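Local structure of imine reductase (Bacillus cereus, 4D3D) at residues 162-165 and 166-170. The protein probably catalyses the NADPH-dependent, S-selective reduction of cyclic imines such as 2-methylpyrroline to the corresponding amines. Numbering follows the deposited sequence.
Sequences AHRE and TLEVL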
ATOM      1  N   ALA B 162     -13.987  -4.663 -33.490  1.00 24.23           N
ATOM      2  CA  ALA B 162     -14.527  -5.744 -34.364  1.00 25.22           C
ATOM      3  C   ALA B 162     -14.766  -7.046 -33.609  1.00 28.65           C
ATOM      4  O   ALA B 162     -15.612  -7.852 -33.996  1.00 29.22           O
ATOM      5  CB  ALA B 162     -13.600  -5.991 -35.519  1.00 28.31           C
ATOM      6  N   HIS B 163     -14.028  -7.264 -32.508  1.00 24.80           N
ATOM      7  CA  HIS B 163     -14.098  -8.513 -31.774  1.00 23.30           C
ATOM      8  C   HIS B 163     -14.635  -8.400 -30.363  1.00 25.36           C
ATOM      9  O   HIS B 163     -14.713  -9.401 -29.641  1.00 23.83           O
ATOM     10  CB  HIS B 163     -12.746  -9.223 -31.824  1.00 23.98           C
ATOM     11  CG  HIS B 163     -12.364  -9.588 -33.223  1.00 27.28           C
ATOM     12  ND1 HIS B 163     -12.971 -10.628 -33.911  1.00 28.69           N
ATOM     13  CD2 HIS B 163     -11.555  -8.975 -34.106  1.00 26.37           C
ATOM     14  CE1 HIS B 163     -12.512 -10.651 -35.146  1.00 29.31           C
ATOM     15  NE2 HIS B 163     -11.671  -9.647 -35.294  1.00 26.95           N
ATOM     16  N   ARG B 164     -15.008  -7.204 -29.978  1.00 23.60           N
ATOM     17  CA  ARG B 164     -15.424  -6.939 -28.637  1.00 28.25           C
ATOM     18  C   ARG B 164     -16.575  -7.787 -28.165  1.00 26.57           C
ATOM     19  O   ARG B 164     -16.601  -8.250 -27.027  1.00 24.97           O
ATOM     20  CB  ARG B 164     -15.792  -5.454 -28.564  1.00 30.42           C
ATOM     21  CG  ARG B 164     -16.524  -4.994 -27.372  1.00 35.45           C
ATOM     22  CD  ARG B 164     -16.590  -3.472 -27.586  1.00 42.34           C
ATOM     23  NE  ARG B 164     -16.864  -2.956 -26.320  1.00 48.23           N
ATOM     24  CZ  ARG B 164     -16.438  -1.814 -25.835  1.00 54.38           C
ATOM     25  NH1 ARG B 164     -15.707  -0.959 -26.542  1.00 53.05           N
ATOM     26  NH2 ARG B 164     -16.790  -1.542 -24.600  1.00 64.14           N
ATOM     27  N   GLU B 165     -17.542  -7.941 -29.040  1.00 27.47           N
ATOM     28  CA  GLU B 165     -18.701  -8.754 -28.712  1.00 28.01           C
ATOM     29  C   GLU B 165     -18.324 -10.186 -28.296  1.00 26.71           C
ATOM     30  O   GLU B 165     -18.798 -10.704 -27.283  1.00 24.18           O
ATOM     31  CB  GLU B 165     -19.653  -8.745 -29.906  1.00 33.15           C
ATOM     32  CG  GLU B 165     -20.935  -9.534 -29.648  1.00 35.14           C
ATOM     33  CD  GLU B 165     -22.011  -9.354 -30.735  1.00 40.16           C
ATOM     34  OE1 GLU B 165     -21.732  -9.253 -31.938  1.00 43.36           O
ATOM     35  OE2 GLU B 165     -23.175  -9.285 -30.363  1.00 46.83           O
ATOM     36  N   THR B 166     -17.462 -10.844 -29.075  1.00 25.49           N
ATOM     37  CA  THR B 166     -16.997 -12.168 -28.689  1.00 23.96           C
ATOM     38  C   THR B 166     -16.194 -12.124 -27.354  1.00 21.70           C
ATOM     39  O   THR B 166     -16.361 -12.980 -26.491  1.00 23.72           O
ATOM     40  CB  THR B 166     -16.107 -12.769 -29.813  1.00 27.11           C
ATOM     41  OG1 THR B 166     -16.879 -12.862 -31.008  1.00 29.36           O
ATOM     42  CG2 THR B 166     -15.554 -14.129 -29.406  1.00 26.34           C
ATOM     43  N   LEU B 167     -15.258 -11.185 -27.233  1.00 22.30           N
ATOM     44  CA  LEU B 167     -14.436 -11.092 -26.016  1.00 22.92           C
ATOM     45  C   LEU B 167     -15.330 -10.898 -24.793  1.00 22.67           C
ATOM     46  O   LEU B 167     -15.057 -11.425 -23.769  1.00 23.34           O
ATOM     47  CB  LEU B 167     -13.381  -9.951 -26.125  1.00 22.98           C
ATOM     48  CG  LEU B 167     -12.343 -10.262 -27.214  1.00 23.23           C
ATOM     49  CD1 LEU B 167     -11.447  -9.049 -27.399  1.00 24.08           C
ATOM     50  CD2 LEU B 167     -11.542 -11.515 -26.877  1.00 24.96           C
ATOM     51  N   GLU B 168     -16.408 -10.126 -24.933  1.00 26.36           N
ATOM     52  CA  GLU B 168     -17.327  -9.848 -23.789  1.00 27.23           C
ATOM     53  C   GLU B 168     -18.245 -11.006 -23.387  1.00 29.58           C
ATOM     54  O   GLU B 168     -18.895 -10.966 -22.338  1.00 32.06           O
ATOM     55  CB  GLU B 168     -18.095  -8.539 -24.062  1.00 29.28           C
ATOM     56  CG  GLU B 168     -17.214  -7.330 -23.881  1.00 27.15           C
ATOM     57  CD  GLU B 168     -17.861  -6.001 -24.188  1.00 32.66           C
ATOM     58  OE1 GLU B 168     -19.035  -5.939 -24.569  1.00 32.63           O
ATOM     59  OE2 GLU B 168     -17.177  -4.990 -24.082  1.00 28.03           O
ATOM     60  N   VAL B 169     -18.238 -12.093 -24.161  1.00 26.84           N
ATOM     61  CA  VAL B 169     -18.799 -13.342 -23.666  1.00 28.58           C
ATOM     62  C   VAL B 169     -17.987 -13.883 -22.469  1.00 26.89           C
ATOM     63  O   VAL B 169     -18.524 -14.501 -21.544  1.00 29.11           O
ATOM     64  CB  VAL B 169     -18.807 -14.388 -24.799  1.00 28.64           C
ATOM     65  CG1 VAL B 169     -19.219 -15.751 -24.284  1.00 31.00           C
ATOM     66  CG2 VAL B 169     -19.657 -13.891 -25.950  1.00 32.34           C
ATOM     67  N   LEU B 170     -16.678 -13.608 -22.451  1.00 26.36           N
ATOM     68  CA  LEU B 170     -15.809 -14.088 -21.382  1.00 26.20           C
ATOM     69  C   LEU B 170     -15.863 -13.242 -20.088  1.00 28.85           C
ATOM     70  O   LEU B 170     -15.904 -13.796 -18.978  1.00 31.77           O
ATOM     71  CB  LEU B 170     -14.345 -14.149 -21.878  1.00 26.72           C
ATOM     72  CG  LEU B 170     -14.143 -15.022 -23.115  1.00 25.30           C
ATOM     73  CD1 LEU B 170     -12.669 -14.992 -23.457  1.00 26.52           C
ATOM     74  CD2 LEU B 170     -14.651 -16.466 -22.919  1.00 23.55           C
TER
HETATM   75  O   HOH W   1     -17.298  -9.558 -31.894  1.00 34.55           O
HETATM   76  O   HOH W   2     -15.293 -11.971 -33.314  1.00 27.53           O
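Arg-164 and Glu-168 form an i to i+4 salt bridge along helix 157-170, the crossover helix between strands 149-155 and 171-175 at one margin of the sheet in the N-terminal Rossmann-type domain. NE of Arg-164 meets OE2 of Glu-168 at 3.0 Å, and the bond is bent, with an N-H...O angle of 138°. The arginine chain runs extended from CG to NE, its CG set opposite the backbone N, whereas the first torsion of Glu-168 (chi1 -74°) turns its chain back along the helix. The carboxylate rests against the arginine's aliphatic part, with OE2 3.4 Å from CG of Arg-164. Guanidinium and carboxylate stand almost perpendicular, 88° between planes, and NE approaches OE2 from above the carboxylate plane, so it is not a flat two-pronged bridge. Each group also has a partner beyond the pair: NH1 of Arg-164 pairs with Glu-161, and OE2 of Glu-168 is hydrogen-bonded by Ser-173 on the following strand.

Beneath this pair the helical bonds continue, from N of Leu-167 to O of His-163 at 3.0 Å and from N of Glu-168 to O of Arg-164 at 2.8 Å. The helix is kinked at Thr-166, whose N instead donates to a water 3.1 Å away; the same water donates to O of Ala-162 and so spans the interrupted turn. A second water joins ND1 of His-163 (2.7 Å) to OG1 of Thr-166. Leu-167 faces inward onto Ile-82, while Thr-166 and Val-169 lean on helix 31-42. With two partners at OE2 and a second acidic residue at the guanidinium, the charges probably offset one another along this partly exposed flank, and the serine bond ties the helix to its next strand.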